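Local coordinates for putative secreted protein (Streptomyces sp. SirexAA-E, PDB 4PEY) that hydrolyses beta-1,3-glucans such as laminarin from their non-reducing ends, releasing glucose and laminaribiose as end products, at residues A[442-447]-A[479-484]; A[386-391]-A[422-427]; A[83-88]-A[114-119]; A[136-141]-A[246-251]. The protein carries 1 engineered substitution. One frame throughout, in Å; residues are numbered along the deposited sequence. Where two conformers were deposited one is given.

Contact 1 of 4, residues A[442-447]-A[479-484]; sequences DVQWSG and AYKVDD
Two successive rungs of a parallel beta-helix wall, strands 443-445 and 480-482, meet with Val443 beside Tyr480, Gln444 beside Lys481 and Trp445 beside Val482. The backbones alternate donor and acceptor: Val443 N to Ala479 O, Lys481 N to Val443 O, Trp445 N to Lys481 O at 2.7 Å, and Asp483 N to Trp445 O. Beyond the strand end, the Asp483 carboxylate reaches back across and is gripped twice. In the conformer of Gln444 described, its extended side chain delivers NE2 to the syn lone pair of Asp483 OD1, 2.8 Å away and nearly straight (177°), though amide and carboxylate planes stand 72° apart. Ser446 OG donates to Asp483 OD2 from above the carboxylate plane, at 2.6 Å. On the other face, the Tyr480 ring runs alongside Val443, CD2 lying 3.8 Å from CG1. Tyr480 OH comes to 3.4 Å from Trp445 CE3 and is hydrogen-bonded to His489 and Thr452. That face packs inward on strands 450-458 and 489-498, with His489 edge-to-face against Trp445, while strands 419-423 and 512-513 continue the wall beyond 443-445 and 480-482.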
loop_
_atom_site.group_PDB
_atom_site.type_symbol
_atom_site.label_atom_id
_atom_site.label_comp_id
_atom_site.label_asym_id
_atom_site.label_seq_id
_atom_site.Cartn_x
_atom_site.Cartn_y
_atom_site.Cartn_z
ATOM N N ASP A 442 8.782 7.068 12.050
ATOM C CA ASP A 442 8.205 6.266 10.973
ATOM C C ASP A 442 8.172 7.059 9.667
ATOM O O ASP A 442 8.590 6.548 8.632
ATOM C CB ASP A 442 6.815 5.774 11.362
ATOM C CG ASP A 442 6.807 5.118 12.725
ATOM O OD1 ASP A 442 6.864 5.867 13.726
ATOM O OD2 ASP A 442 6.758 3.864 12.805
ATOM N N VAL A 443 7.690 8.299 9.721
ATOM C CA VAL A 443 7.705 9.191 8.563
ATOM C C VAL A 443 8.326 10.524 8.953
ATOM O O VAL A 443 7.978 11.095 9.995
ATOM C CB VAL A 443 6.276 9.435 7.997
ATOM C CG1 VAL A 443 6.291 10.498 6.892
ATOM C CG2 VAL A 443 5.682 8.133 7.470
ATOM N N GLN A 444 9.252 10.993 8.119
ATOM C CA GLN A 444 9.802 12.328 8.263
ATOM C C GLN A 444 9.631 13.069 6.938
ATOM O O GLN A 444 9.879 12.517 5.871
ATOM C CB GLN A 444 11.277 12.272 8.678
ATOM C CG GLN A 444 11.921 13.640 8.836
ATOM C CD GLN A 444 13.320 13.571 9.421
ATOM O OE1 GLN A 444 13.929 12.504 9.494
ATOM N NE2 GLN A 444 13.839 14.719 9.843
ATOM N N TRP A 445 9.183 14.316 7.019
ATOM C CA TRP A 445 8.926 15.110 5.824
ATOM C C TRP A 445 9.746 16.385 5.900
ATOM O O TRP A 445 9.516 17.216 6.780
ATOM C CB TRP A 445 7.433 15.431 5.699
ATOM C CG TRP A 445 6.938 15.531 4.284
ATOM C CD1 TRP A 445 7.263 16.491 3.358
ATOM C CD2 TRP A 445 6.010 14.652 3.644
ATOM N NE1 TRP A 445 6.596 16.254 2.179
ATOM C CE2 TRP A 445 5.817 15.133 2.328
ATOM C CE3 TRP A 445 5.321 13.505 4.055
ATOM C CZ2 TRP A 445 4.963 14.505 1.417
ATOM C CZ3 TRP A 445 4.466 12.877 3.146
ATOM C CH2 TRP A 445 4.295 13.383 1.841
ATOM N N SER A 446 10.713 16.510 4.989
ATOM C CA SER A 446 11.646 17.632 4.965
ATOM C C SER A 446 11.399 18.541 3.767
ATOM O O SER A 446 11.831 19.693 3.752
ATOM C CB SER A 446 13.090 17.126 4.927
ATOM O OG SER A 446 13.364 16.286 6.039
ATOM N N GLY A 447 10.729 18.011 2.750
ATOM C CA GLY A 447 10.443 18.781 1.550
ATOM C C GLY A 447 9.273 19.738 1.716
ATOM O O GLY A 447 8.529 19.648 2.691
ATOM N N ALA A 479 5.377 9.486 14.961
ATOM C CA ALA A 479 5.043 8.643 13.815
ATOM C C ALA A 479 5.123 9.423 12.503
ATOM O O ALA A 479 5.353 8.847 11.443
ATOM C CB ALA A 479 3.666 8.060 13.986
ATOM N N TYR A 480 4.904 10.733 12.589
ATOM C CA TYR A 480 4.873 11.598 11.420
ATOM C C TYR A 480 5.426 12.954 11.826
ATOM O O TYR A 480 4.794 13.690 12.585
ATOM C CB TYR A 480 3.447 11.706 10.887
ATOM C CG TYR A 480 3.247 12.353 9.530
ATOM C CD1 TYR A 480 3.219 13.740 9.393
ATOM C CD2 TYR A 480 2.992 11.576 8.399
ATOM C CE1 TYR A 480 2.988 14.337 8.152
ATOM C CE2 TYR A 480 2.768 12.152 7.161
ATOM C CZ TYR A 480 2.748 13.536 7.042
ATOM O OH TYR A 480 2.504 14.113 5.813
ATOM N N LYS A 481 6.622 13.254 11.332
ATOM C CA LYS A 481 7.338 14.472 11.671
ATOM C C LYS A 481 7.533 15.355 10.452
ATOM O O LYS A 481 8.098 14.918 9.451
ATOM C CB LYS A 481 8.707 14.151 12.272
ATOM C CG LYS A 481 9.551 15.402 12.518
ATOM C CD LYS A 481 10.976 15.075 12.881
ATOM C CE LYS A 481 11.799 16.347 13.093
ATOM N NZ LYS A 481 11.404 17.116 14.312
ATOM N N VAL A 482 7.065 16.595 10.549
ATOM C CA VAL A 482 7.377 17.626 9.571
ATOM C C VAL A 482 8.494 18.474 10.157
ATOM O O VAL A 482 8.343 19.023 11.254
ATOM C CB VAL A 482 6.143 18.492 9.249
ATOM C CG1 VAL A 482 6.476 19.568 8.219
ATOM C CG2 VAL A 482 4.997 17.603 8.757
ATOM N N ASP A 483 9.618 18.567 9.449
ATOM C CA ASP A 483 10.761 19.330 9.953
ATOM C C ASP A 483 10.388 20.776 10.274
ATOM O O ASP A 483 9.543 21.373 9.598
ATOM C CB ASP A 483 11.910 19.313 8.944
ATOM C CG ASP A 483 12.625 17.982 8.892
ATOM O OD1 ASP A 483 12.278 17.077 9.688
ATOM O OD2 ASP A 483 13.547 17.855 8.059
ATOM N N ASP A 484 11.023 21.334 11.304
ATOM C CA ASP A 484 10.737 22.704 11.725
ATOM C C ASP A 484 10.976 23.730 10.615
ATOM O O ASP A 484 10.330 24.774 10.584
ATOM C CB ASP A 484 11.574 23.070 12.955
ATOM C CG ASP A 484 11.133 22.325 14.200
ATOM O OD1 ASP A 484 9.974 21.847 14.228
ATOM O OD2 ASP A 484 11.937 22.226 15.153
#

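Contact 2 of 4, residues A[386-391]-A[422-427]; sequences SIVVNS and HVKGDN
Lys424 runs alongside Asn390, both side chains pointing the same way, and passes obliquely across Val388, so one flexible chain meets two residues of the neighbouring rung. Its CD lies 3.8 Å from Val388 CG1, an aliphatic contact, and a bend at chi3 (64°) turns the ammonium back so that NZ comes 3.1 Å from Asn390 OD1. That hydrogen bond is weak; the stronger partner of NZ is Asp355, with which it forms a salt bridge. Nearer its root the lysine also lies over the His422 ring, CG sitting 3.6 Å above one face, displaced toward the rim. With an alanine at Lys424, Asp355 would probably lose this salt bridge, the His422 face its aliphatic cover and Asn390 OD1 its weak partner. Val389 and Val423, paired in the bridge, share the buried face, with CB of the first 4.4 Å from CG2 of the second. The parallel strands are joined by backbone bonds from His422 N to Ile387 O and from Val389 N to His422 O. Where the strands end, Val389 O accepts two bonds, from Lys424 N at 2.8 Å and Gly425 N at 3.0 Å. Glycine fits there because a CB on Gly425 would run into the carbonyl oxygens of Asn390 and Ser391. Strand 348-352 flanks 385-389 on its far side, where Asn390 ND2 bonds to Gly353 O, and strand 443-445 borders 419-423. Ile387 packs inward on strands 367-375 and 399-403.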
loop_
_atom_site.group_PDB
_atom_site.type_symbol
_atom_site.label_atom_id
_atom_site.label_comp_id
_atom_site.label_asym_id
_atom_site.label_seq_id
_atom_site.Cartn_x
_atom_site.Cartn_y
_atom_site.Cartn_z
ATOM N N SER A 386 13.901 3.122 5.025
ATOM C CA SER A 386 13.340 2.222 4.023
ATOM C C SER A 386 13.072 2.886 2.678
ATOM O O SER A 386 13.553 2.400 1.654
ATOM C CB SER A 386 12.072 1.554 4.557
ATOM O OG SER A 386 12.415 0.550 5.509
ATOM N N ILE A 387 12.324 3.987 2.658
ATOM C CA ILE A 387 12.117 4.711 1.406
ATOM C C ILE A 387 12.532 6.165 1.543
ATOM O O ILE A 387 12.067 6.866 2.440
ATOM C CB ILE A 387 10.643 4.669 0.930
ATOM C CG1 ILE A 387 10.120 3.228 0.877
ATOM C CG2 ILE A 387 10.513 5.381 -0.429
ATOM C CD1 ILE A 387 8.691 3.097 0.295
ATOM N N VAL A 388 13.417 6.609 0.656
ATOM C CA VAL A 388 13.789 8.016 0.587
ATOM C C VAL A 388 13.219 8.584 -0.703
ATOM O O VAL A 388 13.545 8.099 -1.800
ATOM C CB VAL A 388 15.318 8.224 0.626
ATOM C CG1 VAL A 388 15.663 9.711 0.495
ATOM C CG2 VAL A 388 15.911 7.646 1.900
ATOM N N VAL A 389 12.340 9.581 -0.585
ATOM C CA VAL A 389 11.770 10.207 -1.778
ATOM C C VAL A 389 12.422 11.567 -1.998
ATOM O O VAL A 389 12.096 12.545 -1.320
ATOM C CB VAL A 389 10.240 10.374 -1.677
ATOM C CG1 VAL A 389 9.693 11.020 -2.940
ATOM C CG2 VAL A 389 9.576 9.023 -1.436
ATOM N N ASN A 390 13.352 11.612 -2.949
ATOM C CA ASN A 390 14.062 12.837 -3.293
ATOM C C ASN A 390 13.371 13.639 -4.399
ATOM O O ASN A 390 13.351 14.873 -4.366
ATOM C CB ASN A 390 15.494 12.504 -3.730
ATOM C CG ASN A 390 16.353 12.019 -2.580
ATOM O OD1 ASN A 390 16.478 12.703 -1.562
ATOM N ND2 ASN A 390 16.948 10.839 -2.731
ATOM N N SER A 391 12.809 12.940 -5.383
ATOM C CA SER A 391 12.274 13.608 -6.576
ATOM C C SER A 391 11.021 14.433 -6.314
ATOM O O SER A 391 10.054 13.950 -5.708
ATOM C CB SER A 391 11.970 12.588 -7.672
ATOM O OG SER A 391 13.156 11.957 -8.126
ATOM N N HIS A 422 11.299 8.851 4.337
ATOM C CA HIS A 422 11.821 10.203 4.460
ATOM C C HIS A 422 11.557 10.928 3.145
ATOM O O HIS A 422 12.117 10.554 2.112
ATOM C CB HIS A 422 13.315 10.194 4.789
ATOM C CG HIS A 422 13.872 11.550 5.092
ATOM N ND1 HIS A 422 15.225 11.807 5.168
ATOM C CD2 HIS A 422 13.250 12.727 5.340
ATOM C CE1 HIS A 422 15.412 13.083 5.458
ATOM N NE2 HIS A 422 14.228 13.663 5.569
ATOM N N VAL A 423 10.680 11.932 3.173
ATOM C CA VAL A 423 10.368 12.707 1.968
ATOM C C VAL A 423 11.176 13.996 1.953
ATOM O O VAL A 423 10.983 14.875 2.799
ATOM C CB VAL A 423 8.870 13.064 1.860
ATOM C CG1 VAL A 423 8.621 13.888 0.592
ATOM C CG2 VAL A 423 8.014 11.806 1.848
ATOM N N LYS A 424 12.074 14.105 0.981
ATOM C CA LYS A 424 12.925 15.290 0.857
ATOM C C LYS A 424 12.509 16.166 -0.325
ATOM O O LYS A 424 12.805 17.360 -0.360
ATOM C CB LYS A 424 14.395 14.873 0.729
ATOM C CG LYS A 424 14.923 14.198 1.998
ATOM C CD LYS A 424 16.116 13.279 1.740
ATOM C CE LYS A 424 17.329 14.012 1.233
ATOM N NZ LYS A 424 18.411 13.038 0.848
ATOM N N GLY A 425 11.817 15.573 -1.292
ATOM C CA GLY A 425 11.350 16.316 -2.453
ATOM C C GLY A 425 10.188 17.243 -2.151
ATOM O O GLY A 425 9.494 17.089 -1.131
ATOM N N ASP A 426 9.975 18.198 -3.058
ATOM C CA ASP A 426 8.895 19.178 -2.959
ATOM C C ASP A 426 7.666 18.713 -3.736
ATOM O O ASP A 426 7.796 17.977 -4.720
ATOM C CB ASP A 426 9.344 20.549 -3.498
ATOM C CG ASP A 426 10.479 21.159 -2.700
ATOM O OD1 ASP A 426 10.680 20.768 -1.531
ATOM O OD2 ASP A 426 11.165 22.052 -3.246
ATOM N N ASN A 427 6.485 19.159 -3.303
ATOM C CA ASN A 427 5.225 18.855 -3.986
ATOM C C ASN A 427 4.951 17.358 -4.095
ATOM O O ASN A 427 4.344 16.883 -5.063
ATOM C CB ASN A 427 5.206 19.503 -5.377
ATOM C CG ASN A 427 5.540 20.985 -5.326
ATOM O OD1 ASN A 427 5.020 21.713 -4.485
ATOM N ND2 ASN A 427 6.424 21.432 -6.211
#

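Contact 3 of 4, residues A[83-88]-A[114-119]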
loop_
_atom_site.group_PDB
_atom_site.type_symbol
_atom_site.label_atom_id
_atom_site.label_comp_id
_atom_site.label_asym_id
_atom_site.label_seq_id
_atom_site.Cartn_x
_atom_site.Cartn_y
_atom_site.Cartn_z
ATOM N N ASN A 83 -11.423 -3.094 -19.627
ATOM C CA ASN A 83 -12.343 -2.566 -18.629
ATOM C C ASN A 83 -12.775 -3.658 -17.643
ATOM O O ASN A 83 -12.794 -4.842 -17.990
ATOM C CB ASN A 83 -13.558 -1.945 -19.328
ATOM C CG ASN A 83 -13.206 -0.678 -20.090
ATOM O OD1 ASN A 83 -13.287 -0.628 -21.323
ATOM N ND2 ASN A 83 -12.808 0.355 -19.359
ATOM N N PRO A 84 -13.112 -3.270 -16.402
ATOM C CA PRO A 84 -13.438 -4.287 -15.388
ATOM C C PRO A 84 -14.611 -5.200 -15.783
ATOM O O PRO A 84 -14.560 -6.403 -15.532
ATOM C CB PRO A 84 -13.794 -3.449 -14.150
ATOM C CG PRO A 84 -13.139 -2.129 -14.373
ATOM C CD PRO A 84 -13.129 -1.902 -15.849
ATOM N N ASP A 85 -15.647 -4.646 -16.403
ATOM C CA ASP A 85 -16.817 -5.457 -16.741
ATOM C C ASP A 85 -16.542 -6.420 -17.900
ATOM O O ASP A 85 -17.388 -7.245 -18.227
ATOM C CB ASP A 85 -18.018 -4.561 -17.059
ATOM C CG ASP A 85 -18.555 -3.856 -15.822
ATOM O OD1 ASP A 85 -19.055 -4.552 -14.908
ATOM O OD2 ASP A 85 -18.466 -2.613 -15.752
ATOM N N ASP A 86 -15.356 -6.334 -18.503
ATOM C CA ASP A 86 -14.971 -7.297 -19.535
ATOM C C ASP A 86 -14.718 -8.677 -18.939
ATOM O O ASP A 86 -14.778 -9.682 -19.646
ATOM C CB ASP A 86 -13.717 -6.842 -20.283
ATOM C CG ASP A 86 -13.937 -5.578 -21.081
ATOM O OD1 ASP A 86 -15.103 -5.242 -21.375
ATOM O OD2 ASP A 86 -12.932 -4.928 -21.431
ATOM N N THR A 87 -14.432 -8.720 -17.639
ATOM C CA THR A 87 -14.146 -9.981 -16.960
ATOM C C THR A 87 -15.036 -10.083 -15.735
ATOM O O THR A 87 -14.761 -9.459 -14.711
ATOM C CB THR A 87 -12.659 -10.094 -16.542
ATOM O OG1 THR A 87 -11.826 -9.702 -17.642
ATOM C CG2 THR A 87 -12.318 -11.525 -16.162
ATOM N N THR A 88 -16.103 -10.868 -15.850
ATOM C CA THR A 88 -17.140 -10.894 -14.831
ATOM C C THR A 88 -17.209 -12.251 -14.139
ATOM O O THR A 88 -17.246 -13.294 -14.795
ATOM C CB THR A 88 -18.521 -10.558 -15.439
ATOM O OG1 THR A 88 -18.501 -9.224 -15.969
ATOM C CG2 THR A 88 -19.618 -10.651 -14.380
ATOM N N ASN A 114 -9.359 -5.172 -11.558
ATOM C CA ASN A 114 -9.878 -5.244 -12.932
ATOM C C ASN A 114 -10.842 -6.406 -13.174
ATOM O O ASN A 114 -10.775 -7.094 -14.201
ATOM C CB ASN A 114 -8.702 -5.307 -13.927
ATOM C CG ASN A 114 -9.111 -4.928 -15.347
ATOM O OD1 ASN A 114 -10.026 -4.128 -15.547
ATOM N ND2 ASN A 114 -8.427 -5.500 -16.339
ATOM N N LEU A 115 -11.753 -6.594 -12.224
ATOM C CA LEU A 115 -12.804 -7.603 -12.318
ATOM C C LEU A 115 -14.153 -7.004 -11.965
ATOM O O LEU A 115 -14.234 -6.078 -11.147
ATOM C CB LEU A 115 -12.530 -8.780 -11.373
ATOM C CG LEU A 115 -11.315 -9.663 -11.636
ATOM C CD1 LEU A 115 -10.965 -10.450 -10.392
ATOM C CD2 LEU A 115 -11.597 -10.602 -12.796
ATOM N N ALA A 116 -15.211 -7.554 -12.557
ATOM C CA ALA A 116 -16.571 -7.284 -12.094
ATOM C C ALA A 116 -17.069 -8.497 -11.306
ATOM O O ALA A 116 -16.865 -9.644 -11.728
ATOM C CB ALA A 116 -17.503 -6.974 -13.262
ATOM N N LEU A 117 -17.684 -8.247 -10.152
ATOM C CA LEU A 117 -18.145 -9.321 -9.271
ATOM C C LEU A 117 -19.654 -9.266 -9.070
ATOM O O LEU A 117 -20.220 -8.201 -8.796
ATOM C CB LEU A 117 -17.460 -9.245 -7.906
ATOM C CG LEU A 117 -15.938 -9.174 -7.899
ATOM C CD1 LEU A 117 -15.450 -9.084 -6.461
ATOM C CD2 LEU A 117 -15.321 -10.377 -8.601
ATOM N N ASN A 118 -20.286 -10.426 -9.214
ATOM C CA ASN A 118 -21.705 -10.619 -8.932
ATOM C C ASN A 118 -21.800 -11.605 -7.760
ATOM O O ASN A 118 -21.987 -12.805 -7.975
ATOM C CB ASN A 118 -22.429 -11.147 -10.182
ATOM C CG ASN A 118 -23.934 -11.264 -9.999
ATOM O OD1 ASN A 118 -24.535 -10.576 -9.169
ATOM N ND2 ASN A 118 -24.556 -12.131 -10.795
ATOM N N PRO A 119 -21.607 -11.110 -6.518
ATOM C CA PRO A 119 -21.397 -12.020 -5.374
ATOM C C PRO A 119 -22.622 -12.877 -5.052
ATOM O O PRO A 119 -23.757 -12.394 -5.157
ATOM C CB PRO A 119 -21.057 -11.070 -4.216
ATOM C CG PRO A 119 -21.618 -9.748 -4.617
ATOM C CD PRO A 119 -21.525 -9.692 -6.124
HETATM O O HOH W 1 -11.275 -7.072 -17.063
#
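Ala116 sits at the tight end of this contact, its backbone N donating an almost straight bond (175°) to Thr87 O at 2.9 Å. One residue further along, Thr88 and Ala116 form a parallel bridge. Two oxygens crowd the methyl of Ala116: Asp85 OD1 approaches CB to 3.3 Å, and Thr88 OG1 lies 3.7 Å from it. On the other side of the strand, Thr87 CG2 meets Leu115 CD2 at 3.6 Å, the two side chains crossing at a slant. At the opposite end Asn114 lays its OD1 against the Pro84 ring, 3.3 Å from Pro84 N, a nitrogen with no hydrogen to give; the amide is held by ND2 bonding to Gly79 O and Gly81 O. The looser part lies between these regions, where a water does the joining. It donates to Asn83 O and Asn114 O and accepts from Thr87 OG1 at 2.7 Å, so three polar groups that do not reach one another are satisfied together. The solvent side is the outer part of the 3-10 turn 84-86, where Asp85 is exposed although its OD1 bonds to His138; here Asp86 OD2 takes the N-H of Asn83, 3.0 Å away, bracing the turn's start. Asn114 adopts left-handed helical backbone angles (phi 64°, psi 44°), bending the chain between strand 110-113 and strand 116-118. A sharp corner of this kind, with parallel strands stacked coil on coil, is characteristic of the right-handed beta-helix, the fold of GH55 enzymes.

Contact 4 of 4, residues A[136-141]-A[246-251]; sequences RMHVKG and TSWGNG
At the edge of the Trp248 indole, near the ring plane, lies Met137 O, 3.8 Å from CZ2, while Arg136 and His138 come to the same ring obliquely. Thr246 CB, from the tryptophan's own loop, sits over one face, 3.7 Å above the plane and displaced toward the rim. Arg136, in the conformer described, slides past the tryptophan in the opposite direction: its CG lies 3.8 Å from Trp248 CD1, and that same CD1 is 4.2 Å above one face of the guanidinium, displaced toward its rim. With the two planes 49° apart, this is no parallel stack. His138 crosses the indole at about a right angle, CB lying 3.9 Å from CH2; Lys140 CG lies over the rim of one face of the imidazole. Trp248 takes a first torsion of 50°, which places CG between backbone N and carbonyl carbon and swings the indole across to the 136-138 chain. The contact between the segments is packing alone; their polar ends find partners outside them. Trp248 NE1 bonds to Asp160 O, Ser247 OG to the carboxylate of the same aspartate, Arg136 NH1 to Leu82 O and His138 NE2 to Asp164. Replacing Trp248 with an alanine would probably open a gap beside Arg136 and His138 and leave Asp160 O without its indole N-H. The loop joining strands 231-243 and 255-259 thus folds back onto 136-138, whose strand 138-144 lies between 116-118 and 162-168; the tryptophan also packs on Asn83, Pro84 and Lys162.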
loop_
_atom_site.group_PDB
_atom_site.type_symbol
_atom_site.label_atom_id
_atom_site.label_comp_id
_atom_site.label_asym_id
_atom_site.label_seq_id
_atom_site.Cartn_x
_atom_site.Cartn_y
_atom_site.Cartn_z
ATOM N N ARG A 136 -9.797 -0.880 -9.416
ATOM C CA ARG A 136 -10.469 -1.044 -10.708
ATOM C C ARG A 136 -11.444 -2.221 -10.661
ATOM O O ARG A 136 -11.509 -3.033 -11.583
ATOM C CB ARG A 136 -9.433 -1.230 -11.836
ATOM C CG ARG A 136 -9.912 -0.859 -13.238
ATOM C CD ARG A 136 -8.840 -1.189 -14.290
ATOM N NE ARG A 136 -9.253 -0.855 -15.654
ATOM C CZ ARG A 136 -9.107 0.345 -16.202
ATOM N NH1 ARG A 136 -9.507 0.564 -17.449
ATOM N NH2 ARG A 136 -8.559 1.328 -15.502
ATOM N N MET A 137 -12.205 -2.300 -9.574
ATOM C CA MET A 137 -13.185 -3.365 -9.386
ATOM C C MET A 137 -14.595 -2.834 -9.585
ATOM O O MET A 137 -14.891 -1.690 -9.224
ATOM C CB MET A 137 -13.061 -3.970 -7.979
ATOM C CG MET A 137 -11.700 -4.596 -7.693
ATOM S SD MET A 137 -11.377 -6.124 -8.608
ATOM C CE MET A 137 -12.515 -7.264 -7.818
ATOM N N HIS A 138 -15.479 -3.675 -10.119
ATOM C CA HIS A 138 -16.901 -3.356 -10.149
ATOM C C HIS A 138 -17.662 -4.397 -9.351
ATOM O O HIS A 138 -17.815 -5.529 -9.805
ATOM C CB HIS A 138 -17.458 -3.303 -11.576
ATOM C CG HIS A 138 -18.894 -2.877 -11.632
ATOM N ND1 HIS A 138 -19.722 -3.163 -12.699
ATOM C CD2 HIS A 138 -19.657 -2.208 -10.733
ATOM C CE1 HIS A 138 -20.925 -2.666 -12.464
ATOM N NE2 HIS A 138 -20.914 -2.091 -11.272
ATOM N N VAL A 139 -18.143 -4.023 -8.167
ATOM C CA VAL A 139 -18.921 -4.964 -7.363
ATOM C C VAL A 139 -20.402 -4.687 -7.571
ATOM O O VAL A 139 -20.902 -3.612 -7.213
ATOM C CB VAL A 139 -18.577 -4.881 -5.861
ATOM C CG1 VAL A 139 -19.354 -5.945 -5.094
ATOM C CG2 VAL A 139 -17.074 -5.065 -5.648
ATOM N N LYS A 140 -21.095 -5.650 -8.180
ATOM C CA LYS A 140 -22.520 -5.500 -8.455
ATOM C C LYS A 140 -23.295 -6.029 -7.253
ATOM O O LYS A 140 -23.953 -7.064 -7.318
ATOM C CB LYS A 140 -22.901 -6.224 -9.752
ATOM C CG LYS A 140 -22.045 -5.764 -10.933
ATOM C CD LYS A 140 -22.558 -6.236 -12.284
ATOM C CE LYS A 140 -22.340 -7.716 -12.484
ATOM N NZ LYS A 140 -22.531 -8.135 -13.906
ATOM N N GLY A 141 -23.185 -5.295 -6.150
ATOM C CA GLY A 141 -23.707 -5.716 -4.863
ATOM C C GLY A 141 -22.986 -4.919 -3.798
ATOM O O GLY A 141 -22.389 -3.876 -4.091
ATOM N N THR A 246 -14.624 7.032 -10.908
ATOM C CA THR A 246 -13.757 6.079 -11.582
ATOM C C THR A 246 -13.207 6.634 -12.896
ATOM O O THR A 246 -13.786 7.545 -13.506
ATOM C CB THR A 246 -14.487 4.759 -11.879
ATOM O OG1 THR A 246 -15.532 4.996 -12.831
ATOM C CG2 THR A 246 -15.070 4.159 -10.598
ATOM N N SER A 247 -12.097 6.052 -13.336
ATOM C CA SER A 247 -11.458 6.449 -14.583
ATOM C C SER A 247 -12.126 5.812 -15.802
ATOM O O SER A 247 -11.974 6.296 -16.933
ATOM C CB SER A 247 -9.978 6.062 -14.559
ATOM O OG SER A 247 -9.826 4.649 -14.602
ATOM N N TRP A 248 -12.857 4.726 -15.561
ATOM C CA TRP A 248 -13.372 3.859 -16.623
ATOM C C TRP A 248 -14.896 3.883 -16.740
ATOM O O TRP A 248 -15.464 3.265 -17.647
ATOM C CB TRP A 248 -12.906 2.416 -16.386
ATOM C CG TRP A 248 -13.187 1.949 -14.973
ATOM C CD1 TRP A 248 -12.348 2.044 -13.892
ATOM C CD2 TRP A 248 -14.393 1.333 -14.487
ATOM N NE1 TRP A 248 -12.959 1.524 -12.774
ATOM C CE2 TRP A 248 -14.210 1.079 -13.113
ATOM C CE3 TRP A 248 -15.607 0.969 -15.084
ATOM C CZ2 TRP A 248 -15.195 0.477 -12.327
ATOM C CZ3 TRP A 248 -16.584 0.374 -14.302
ATOM C CH2 TRP A 248 -16.371 0.130 -12.939
ATOM N N GLY A 249 -15.554 4.592 -15.830
ATOM C CA GLY A 249 -17.008 4.669 -15.834
ATOM C C GLY A 249 -17.645 5.196 -17.115
ATOM O O GLY A 249 -18.762 4.807 -17.466
ATOM N N ASN A 250 -16.942 6.082 -17.815
ATOM C CA ASN A 250 -17.473 6.703 -19.026
ATOM C C ASN A 250 -16.805 6.187 -20.295
ATOM O O ASN A 250 -16.549 6.948 -21.230
ATOM C CB ASN A 250 -17.326 8.224 -18.950
ATOM C CG ASN A 250 -18.152 8.835 -17.836
ATOM O OD1 ASN A 250 -19.278 8.409 -17.575
ATOM N ND2 ASN A 250 -17.592 9.835 -17.164
ATOM N N GLY A 251 -16.518 4.890 -20.323
ATOM C CA GLY A 251 -15.960 4.264 -21.505
ATOM C C GLY A 251 -14.455 4.401 -21.623
ATOM O O GLY A 251 -13.749 4.419 -20.612
#

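The four contacts form two pairs. Contacts 1 and 2 are adjacent in one wall, centres 10 Å apart, joined by Ser446 N to Val423 O at 2.7 Å and by Ser446 OG to His422 NE2 at 2.8 Å. Contacts 3 and 4, centres 8 Å apart, share neighbouring strands 116-118 and 138-144 on the opposite side of the chain's centre from contact 1, their centres about 40 and 36 Å from its own. Contact 1 lies nearest the active site: the Asp442 side chain is about 5 Å from that of substrate-binding Glu436 and about 10 Å from a bound glucose unit. In contact 4 the Met137 side chain is about 13 Å from a bound glucose unit. The presumed proton donor is replaced by the engineered Ala458.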